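Local structure of probable benzoylformate decarboxylase (Rhodococcus jostii, 7ORX) at residues I236-R248 with W387-F400. The protein belongs to the thiamine diphosphate-dependent enzyme family and binds thiamine diphosphate and a sodium ion in a tetrameric assembly. Sequence-based numbering, arbitrary orientation.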
ATOM      1  N   ILE C 236      25.362   3.433  26.970  1.00 68.63           N
ATOM      2  CA  ILE C 236      24.907   3.326  25.562  1.00 69.56           C
ATOM      3  C   ILE C 236      23.424   2.929  25.578  1.00 68.59           C
ATOM      4  O   ILE C 236      23.070   2.015  26.340  1.00 71.73           O
ATOM      5  CB  ILE C 236      25.809   2.326  24.825  1.00 71.39           C
ATOM      6  CG1 ILE C 236      27.224   2.885  24.704  1.00 72.24           C
ATOM      7  CG2 ILE C 236      25.242   1.948  23.465  1.00 72.66           C
ATOM      8  CD1 ILE C 236      28.205   1.890  24.083  1.00 73.27           C
ATOM      9  N   ALA C 237      22.595   3.534  24.749  1.00 64.10           N
ATOM     10  CA  ALA C 237      21.184   3.157  24.635  1.00 63.31           C
ATOM     11  C   ALA C 237      21.052   1.686  24.294  1.00 62.96           C
ATOM     12  O   ALA C 237      21.842   1.107  23.551  1.00 61.53           O
ATOM     13  CB  ALA C 237      20.541   3.970  23.544  1.00 64.31           C
ATOM     14  N   PRO C 238      19.960   1.054  24.735  1.00 64.11           N
ATOM     15  CA  PRO C 238      19.753  -0.368  24.534  1.00 65.50           C
ATOM     16  C   PRO C 238      19.686  -0.827  23.085  1.00 66.15           C
ATOM     17  O   PRO C 238      19.302  -0.103  22.298  1.00 66.86           O
ATOM     18  CB  PRO C 238      18.411  -0.657  25.203  1.00 66.22           C
ATOM     19  CG  PRO C 238      17.729   0.675  25.190  1.00 66.45           C
ATOM     20  CD  PRO C 238      18.838   1.678  25.436  1.00 65.57           C
ATOM     21  N   SER C 239      20.013  -2.102  22.840  1.00 69.73           N
ATOM     22  CA  SER C 239      20.041  -2.741  21.503  1.00 69.04           C
ATOM     23  C   SER C 239      20.886  -1.828  20.605  1.00 68.09           C
ATOM     24  O   SER C 239      20.433  -1.386  19.542  1.00 65.16           O
ATOM     25  CB  SER C 239      18.626  -2.930  20.970  1.00 70.29           C
ATOM     26  OG  SER C 239      17.736  -3.533  21.919  1.00 70.81           O
ATOM     27  N   PRO C 240      22.167  -1.576  20.985  1.00 67.18           N
ATOM     28  CA  PRO C 240      23.049  -0.752  20.177  1.00 66.05           C
ATOM     29  C   PRO C 240      23.500  -1.447  18.897  1.00 67.09           C
ATOM     30  O   PRO C 240      23.737  -2.642  18.868  1.00 78.32           O
ATOM     31  CB  PRO C 240      24.258  -0.556  21.095  1.00 65.89           C
ATOM     32  CG  PRO C 240      24.314  -1.817  21.906  1.00 65.50           C
ATOM     33  CD  PRO C 240      22.867  -2.181  22.142  1.00 66.17           C
ATOM     34  N   SER C 241      23.658  -0.676  17.859  1.00 68.28           N
ATOM     35  CA  SER C 241      24.141  -1.079  16.525  1.00 67.78           C
ATOM     36  C   SER C 241      25.497  -0.410  16.304  1.00 68.14           C
ATOM     37  O   SER C 241      26.144  -0.828  15.377  1.00 68.61           O
ATOM     38  CB  SER C 241      23.112  -0.635  15.493  1.00 67.88           C
ATOM     39  OG  SER C 241      22.673   0.706  15.792  1.00 67.69           O
ATOM     40  N   ARG C 242      25.850   0.643  17.069  1.00 67.94           N
ATOM     41  CA  ARG C 242      27.166   1.314  16.950  1.00 67.49           C
ATOM     42  C   ARG C 242      27.689   1.627  18.345  1.00 68.77           C
ATOM     43  O   ARG C 242      26.926   1.559  19.299  1.00 72.78           O
ATOM     44  CB  ARG C 242      27.048   2.575  16.109  1.00 66.61           C
ATOM     45  CG  ARG C 242      26.434   2.315  14.733  1.00 66.77           C
ATOM     46  CD  ARG C 242      26.328   3.595  13.906  1.00 66.19           C
ATOM     47  NE  ARG C 242      27.638   4.100  13.534  1.00 65.83           N
ATOM     48  CZ  ARG C 242      27.932   4.692  12.400  1.00 65.54           C
ATOM     49  NH1 ARG C 242      26.995   4.865  11.488  1.00 66.45           N
ATOM     50  NH2 ARG C 242      29.173   5.087  12.162  1.00 65.22           N
ATOM     51  N   CYS C 243      28.956   1.950  18.464  1.00 67.40           N
ATOM     52  CA  CYS C 243      29.542   2.355  19.746  1.00 67.26           C
ATOM     53  C   CYS C 243      29.867   3.841  19.681  1.00 66.91           C
ATOM     54  O   CYS C 243      30.734   4.259  18.922  1.00 67.81           O
ATOM     55  CB  CYS C 243      30.814   1.586  20.041  1.00 68.40           C
ATOM     56  SG  CYS C 243      31.582   2.164  21.572  1.00 72.25           S
ATOM     57  N   PRO C 244      29.129   4.680  20.411  1.00 65.94           N
ATOM     58  CA  PRO C 244      29.300   6.121  20.335  1.00 67.39           C
ATOM     59  C   PRO C 244      30.277   6.754  21.324  1.00 68.26           C
ATOM     60  O   PRO C 244      30.339   7.979  21.433  1.00 70.82           O
ATOM     61  CB  PRO C 244      27.888   6.604  20.680  1.00 67.09           C
ATOM     62  CG  PRO C 244      27.431   5.598  21.697  1.00 67.78           C
ATOM     63  CD  PRO C 244      27.940   4.289  21.157  1.00 66.43           C
ATOM     64  N   PHE C 245      31.039   5.945  22.035  1.00 67.81           N
ATOM     65  CA  PHE C 245      31.872   6.484  23.138  1.00 68.01           C
ATOM     66  C   PHE C 245      33.031   5.550  23.416  1.00 68.36           C
ATOM     67  O   PHE C 245      32.874   4.345  23.277  1.00 68.87           O
ATOM     68  CB  PHE C 245      30.996   6.578  24.380  1.00 67.38           C
ATOM     69  CG  PHE C 245      31.491   7.529  25.419  1.00 66.75           C
ATOM     70  CD1 PHE C 245      31.288   8.886  25.273  1.00 66.02           C
ATOM     71  CD2 PHE C 245      32.082   7.057  26.569  1.00 66.56           C
ATOM     72  CE1 PHE C 245      31.717   9.774  26.241  1.00 66.08           C
ATOM     73  CE2 PHE C 245      32.502   7.948  27.551  1.00 67.16           C
ATOM     74  CZ  PHE C 245      32.335   9.311  27.379  1.00 67.48           C
ATOM     75  N   PRO C 246      34.198   6.059  23.852  1.00 69.14           N
ATOM     76  CA  PRO C 246      35.310   5.176  24.226  1.00 68.90           C
ATOM     77  C   PRO C 246      34.909   4.257  25.401  1.00 67.54           C
ATOM     78  O   PRO C 246      34.480   4.752  26.395  1.00 67.02           O
ATOM     79  CB  PRO C 246      36.454   6.142  24.598  1.00 69.31           C
ATOM     80  CG  PRO C 246      36.019   7.538  24.232  1.00 69.04           C
ATOM     81  CD  PRO C 246      34.513   7.482  24.011  1.00 69.55           C
ATOM     82  N   THR C 247      35.040   2.940  25.272  1.00 68.23           N
ATOM     83  CA  THR C 247      34.610   1.964  26.323  1.00 69.14           C
ATOM     84  C   THR C 247      35.548   1.935  27.529  1.00 69.00           C
ATOM     85  O   THR C 247      35.187   1.232  28.473  1.00 72.69           O
ATOM     86  CB  THR C 247      34.489   0.525  25.807  1.00 68.15           C
ATOM     87  OG1 THR C 247      35.785   0.004  25.504  1.00 67.52           O
ATOM     88  CG2 THR C 247      33.553   0.450  24.617  1.00 67.75           C
ATOM     89  N   ARG C 248      36.691   2.628  27.506  1.00 69.28           N
ATOM     90  CA  ARG C 248      37.599   2.638  28.698  1.00 71.18           C
ATOM     91  C   ARG C 248      37.733   4.084  29.203  1.00 71.21           C
ATOM     92  O   ARG C 248      38.642   4.413  29.941  1.00 74.17           O
ATOM     93  CB  ARG C 248      38.954   1.968  28.423  1.00 70.25           C
ATOM     94  CG  ARG C 248      38.853   0.552  27.881  1.00 71.21           C
ATOM     95  CD  ARG C 248      38.154  -0.399  28.842  1.00 72.32           C
ATOM     96  NE  ARG C 248      39.000  -0.700  30.016  1.00 74.33           N
ATOM     97  CZ  ARG C 248      38.522  -1.152  31.181  1.00 76.61           C
ATOM     98  NH1 ARG C 248      37.229  -1.388  31.322  1.00 77.77           N
ATOM     99  NH2 ARG C 248      39.321  -1.372  32.211  1.00 77.83           N
ATOM    100  N   TRP C 387      31.038  -6.385  25.915  1.00 74.64           N
ATOM    101  CA  TRP C 387      31.120  -5.002  26.448  1.00 75.01           C
ATOM    102  C   TRP C 387      32.014  -4.968  27.686  1.00 74.91           C
ATOM    103  O   TRP C 387      32.644  -3.929  27.970  1.00 74.91           O
ATOM    104  CB  TRP C 387      29.712  -4.459  26.687  1.00 74.52           C
ATOM    105  CG  TRP C 387      29.016  -4.201  25.389  1.00 72.45           C
ATOM    106  CD1 TRP C 387      27.962  -4.874  24.847  1.00 71.71           C
ATOM    107  CD2 TRP C 387      29.386  -3.203  24.430  1.00 71.88           C
ATOM    108  NE1 TRP C 387      27.629  -4.340  23.631  1.00 70.84           N
ATOM    109  CE2 TRP C 387      28.491  -3.323  23.350  1.00 70.86           C
ATOM    110  CE3 TRP C 387      30.342  -2.183  24.417  1.00 72.67           C
ATOM    111  CZ2 TRP C 387      28.547  -2.478  22.260  1.00 71.16           C
ATOM    112  CZ3 TRP C 387      30.387  -1.336  23.341  1.00 71.84           C
ATOM    113  CH2 TRP C 387      29.500  -1.487  22.279  1.00 71.87           C
ATOM    114  N   SER C 388      32.093  -6.082  28.383  1.00 74.41           N
ATOM    115  CA  SER C 388      32.856  -6.189  29.652  1.00 75.55           C
ATOM    116  C   SER C 388      34.333  -6.421  29.323  1.00 75.34           C
ATOM    117  O   SER C 388      35.159  -6.372  30.224  1.00 75.34           O
ATOM    118  CB  SER C 388      32.281  -7.276  30.534  1.00 76.04           C
ATOM    119  OG  SER C 388      32.652  -8.546  30.036  1.00 76.30           O
ATOM    120  N   GLN C 389      34.665  -6.595  28.044  1.00 75.55           N
ATOM    121  CA  GLN C 389      35.962  -7.181  27.640  1.00 74.26           C
ATOM    122  C   GLN C 389      36.593  -6.426  26.454  1.00 76.39           C
ATOM    123  O   GLN C 389      37.743  -6.690  26.212  1.00 77.16           O
ATOM    124  CB  GLN C 389      35.686  -8.657  27.373  1.00 73.31           C
ATOM    125  CG  GLN C 389      36.836  -9.575  27.750  1.00 73.52           C
ATOM    126  CD  GLN C 389      37.100  -9.648  29.236  1.00 72.86           C
ATOM    127  OE1 GLN C 389      38.233  -9.563  29.674  1.00 73.14           O
ATOM    128  NE2 GLN C 389      36.063  -9.838  30.025  1.00 72.16           N
ATOM    129  N   MET C 390      35.941  -5.463  25.783  1.00 79.46           N
ATOM    130  CA  MET C 390      36.551  -4.829  24.583  1.00 80.27           C
ATOM    131  C   MET C 390      37.001  -3.407  24.875  1.00 79.18           C
ATOM    132  O   MET C 390      36.338  -2.756  25.721  1.00 78.13           O
ATOM    133  CB  MET C 390      35.562  -4.841  23.423  1.00 85.59           C
ATOM    134  CG  MET C 390      35.320  -6.251  22.923  1.00 89.09           C
ATOM    135  SD  MET C 390      36.812  -6.941  22.229  1.00 94.91           S
ATOM    136  CE  MET C 390      36.553  -6.503  20.520  1.00 92.08           C
ATOM    137  N   ASP C 391      38.088  -2.976  24.202  1.00 78.52           N
ATOM    138  CA  ASP C 391      38.678  -1.603  24.320  1.00 78.48           C
ATOM    139  C   ASP C 391      38.549  -0.893  22.972  1.00 74.85           C
ATOM    140  O   ASP C 391      39.520  -0.846  22.223  1.00 73.58           O
ATOM    141  CB  ASP C 391      40.137  -1.603  24.804  1.00 81.27           C
ATOM    142  CG  ASP C 391      40.787  -0.234  25.010  1.00 85.90           C
ATOM    143  OD1 ASP C 391      40.118   0.807  24.789  1.00 89.80           O
ATOM    144  OD2 ASP C 391      41.983  -0.217  25.386  1.00 94.98           O
ATOM    145  N   LEU C 392      37.382  -0.319  22.734  1.00 73.64           N
ATOM    146  CA  LEU C 392      37.019   0.468  21.520  1.00 72.33           C
ATOM    147  C   LEU C 392      37.258   1.940  21.817  1.00 72.27           C
ATOM    148  O   LEU C 392      36.744   2.404  22.825  1.00 72.21           O
ATOM    149  CB  LEU C 392      35.538   0.222  21.238  1.00 70.30           C
ATOM    150  CG  LEU C 392      35.167  -1.074  20.523  1.00 69.72           C
ATOM    151  CD1 LEU C 392      36.120  -2.180  20.832  1.00 70.02           C
ATOM    152  CD2 LEU C 392      33.762  -1.506  20.882  1.00 69.33           C
ATOM    153  N   SER C 393      37.997   2.670  20.990  1.00 74.77           N
ATOM    154  CA  SER C 393      38.353   4.078  21.334  1.00 78.33           C
ATOM    155  C   SER C 393      38.317   5.035  20.139  1.00 78.40           C
ATOM    156  O   SER C 393      38.749   6.162  20.315  1.00 82.02           O
ATOM    157  CB  SER C 393      39.701   4.120  22.027  1.00 80.19           C
ATOM    158  OG  SER C 393      40.744   3.748  21.148  1.00 83.44           O
ATOM    159  N   HIS C 394      37.941   4.558  18.957  1.00 77.51           N
ATOM    160  CA  HIS C 394      37.923   5.295  17.671  1.00 75.51           C
ATOM    161  C   HIS C 394      36.499   5.316  17.137  1.00 72.02           C
ATOM    162  O   HIS C 394      35.742   4.319  17.389  1.00 69.78           O
ATOM    163  CB  HIS C 394      38.869   4.697  16.608  1.00 79.82           C
ATOM    164  CG  HIS C 394      40.315   4.961  16.892  1.00 86.78           C
ATOM    165  ND1 HIS C 394      41.026   4.196  17.812  1.00 95.38           N
ATOM    166  CD2 HIS C 394      41.191   5.869  16.397  1.00 92.05           C
ATOM    167  CE1 HIS C 394      42.271   4.627  17.877  1.00 97.16           C
ATOM    168  NE2 HIS C 394      42.395   5.666  17.022  1.00 94.91           N
ATOM    169  N   GLN C 395      36.139   6.397  16.426  1.00 67.96           N
ATOM    170  CA  GLN C 395      34.872   6.457  15.660  1.00 66.53           C
ATOM    171  C   GLN C 395      34.737   5.149  14.863  1.00 65.72           C
ATOM    172  O   GLN C 395      35.743   4.608  14.396  1.00 65.39           O
ATOM    173  CB  GLN C 395      34.906   7.695  14.756  1.00 66.64           C
ATOM    174  CG  GLN C 395      33.616   7.990  14.033  1.00 66.03           C
ATOM    175  CD  GLN C 395      33.373   7.095  12.845  1.00 66.87           C
ATOM    176  OE1 GLN C 395      32.213   6.886  12.477  1.00 69.73           O
ATOM    177  NE2 GLN C 395      34.434   6.571  12.231  1.00 65.15           N
ATOM    178  N   GLY C 396      33.533   4.647  14.701  1.00 64.99           N
ATOM    179  CA  GLY C 396      33.264   3.581  13.730  1.00 66.10           C
ATOM    180  C   GLY C 396      33.949   2.272  14.095  1.00 65.99           C
ATOM    181  O   GLY C 396      34.323   1.569  13.158  1.00 66.73           O
ATOM    182  N   SER C 397      33.991   1.917  15.382  1.00 65.28           N
ATOM    183  CA  SER C 397      34.677   0.705  15.880  1.00 65.25           C
ATOM    184  C   SER C 397      33.741  -0.489  16.086  1.00 65.60           C
ATOM    185  O   SER C 397      34.284  -1.599  16.238  1.00 66.34           O
ATOM    186  CB  SER C 397      35.412   1.003  17.131  1.00 65.45           C
ATOM    187  OG  SER C 397      36.457   1.917  16.863  1.00 66.18           O
ATOM    188  N   TYR C 398      32.421  -0.302  16.065  1.00 65.19           N
ATOM    189  CA  TYR C 398      31.408  -1.356  16.328  1.00 64.70           C
ATOM    190  C   TYR C 398      30.185  -1.146  15.420  1.00 64.72           C
ATOM    191  O   TYR C 398      29.660  -0.037  15.370  1.00 64.03           O
ATOM    192  CB  TYR C 398      30.992  -1.322  17.800  1.00 64.75           C
ATOM    193  CG  TYR C 398      30.037  -2.411  18.224  1.00 65.34           C
ATOM    194  CD1 TYR C 398      30.507  -3.649  18.590  1.00 65.37           C
ATOM    195  CD2 TYR C 398      28.666  -2.226  18.256  1.00 66.04           C
ATOM    196  CE1 TYR C 398      29.661  -4.666  18.970  1.00 65.58           C
ATOM    197  CE2 TYR C 398      27.793  -3.243  18.630  1.00 65.90           C
ATOM    198  CZ  TYR C 398      28.304  -4.465  18.996  1.00 66.20           C
ATOM    199  OH  TYR C 398      27.497  -5.502  19.361  1.00 69.80           O
ATOM    200  N   TYR C 399      29.761  -2.210  14.750  1.00 65.20           N
ATOM    201  CA  TYR C 399      28.484  -2.313  14.012  1.00 65.20           C
ATOM    202  C   TYR C 399      27.818  -3.637  14.411  1.00 66.01           C
ATOM    203  O   TYR C 399      28.460  -4.638  14.473  1.00 63.91           O
ATOM    204  CB  TYR C 399      28.694  -2.200  12.497  1.00 64.92           C
ATOM    205  CG  TYR C 399      29.401  -0.934  12.126  1.00 64.27           C
ATOM    206  CD1 TYR C 399      28.730   0.251  12.035  1.00 64.60           C
ATOM    207  CD2 TYR C 399      30.761  -0.901  11.946  1.00 65.38           C
ATOM    208  CE1 TYR C 399      29.371   1.445  11.733  1.00 63.71           C
ATOM    209  CE2 TYR C 399      31.432   0.277  11.661  1.00 64.90           C
ATOM    210  CZ  TYR C 399      30.729   1.449  11.540  1.00 63.50           C
ATOM    211  OH  TYR C 399      31.437   2.552  11.257  1.00 62.23           O
ATOM    212  N   PHE C 400      26.515  -3.587  14.668  1.00 68.17           N
ATOM    213  CA  PHE C 400      25.632  -4.735  14.977  1.00 68.02           C
ATOM    214  C   PHE C 400      24.319  -4.464  14.233  1.00 66.53           C
ATOM    215  O   PHE C 400      23.881  -3.336  14.143  1.00 62.11           O
ATOM    216  CB  PHE C 400      25.499  -4.855  16.503  1.00 69.11           C
ATOM    217  CG  PHE C 400      24.573  -5.940  16.971  1.00 70.84           C
ATOM    218  CD1 PHE C 400      23.215  -5.821  16.859  1.00 72.34           C
ATOM    219  CD2 PHE C 400      25.065  -7.120  17.496  1.00 74.42           C
ATOM    220  CE1 PHE C 400      22.366  -6.839  17.271  1.00 74.00           C
ATOM    221  CE2 PHE C 400      24.222  -8.149  17.891  1.00 75.19           C
ATOM    222  CZ  PHE C 400      22.869  -8.016  17.755  1.00 74.46           C
TER
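The hydroxyl of T247 is gripped twice: OG1 donates to M390 O at 2.8 Å and accepts from L392 N at 3.2 Å. With T247 N bonded to L392 O at 3.0 Å, almost in line with that carbonyl, three bonds pin this threonine to the loop at M390-L392. They join two domains of the thiamine diphosphate enzyme fold, since 236-248 leaves strand 234-236 of the central Rossmann-like sheet, whereas 387-400 runs into edge strand 398-399 of the C-terminal cofactor-binding sheet. T247 OG1 sits between backbone N and carbonyl carbon (chi1 69°), which puts CG2 anti to the carbonyl carbon, at the W387 indole edge and in its plane, 3.9 Å from CZ3. C243 CB reaches the same rim at CH2, its sulfur also lying at the edge of the six-membered ring, and I236 CD1 comes in obliquely. W387 in turn sets CZ2 over the centre of the Y398 ring. At the far end F400 N donates to S241 O, 2.9 Å away and tilted from the carbonyl plane; the F400 side chain is about 8 Å from thiamine diphosphate. R242 runs alongside Y399, its NE salt-bridged to D215, which also takes the G396 N-H through its other oxygen. One face of the R242 guanidinium is covered near its rim by Y399 CE1, 3.6 Å from R242 CZ, with the guanidinium and phenol ring planes 59° apart.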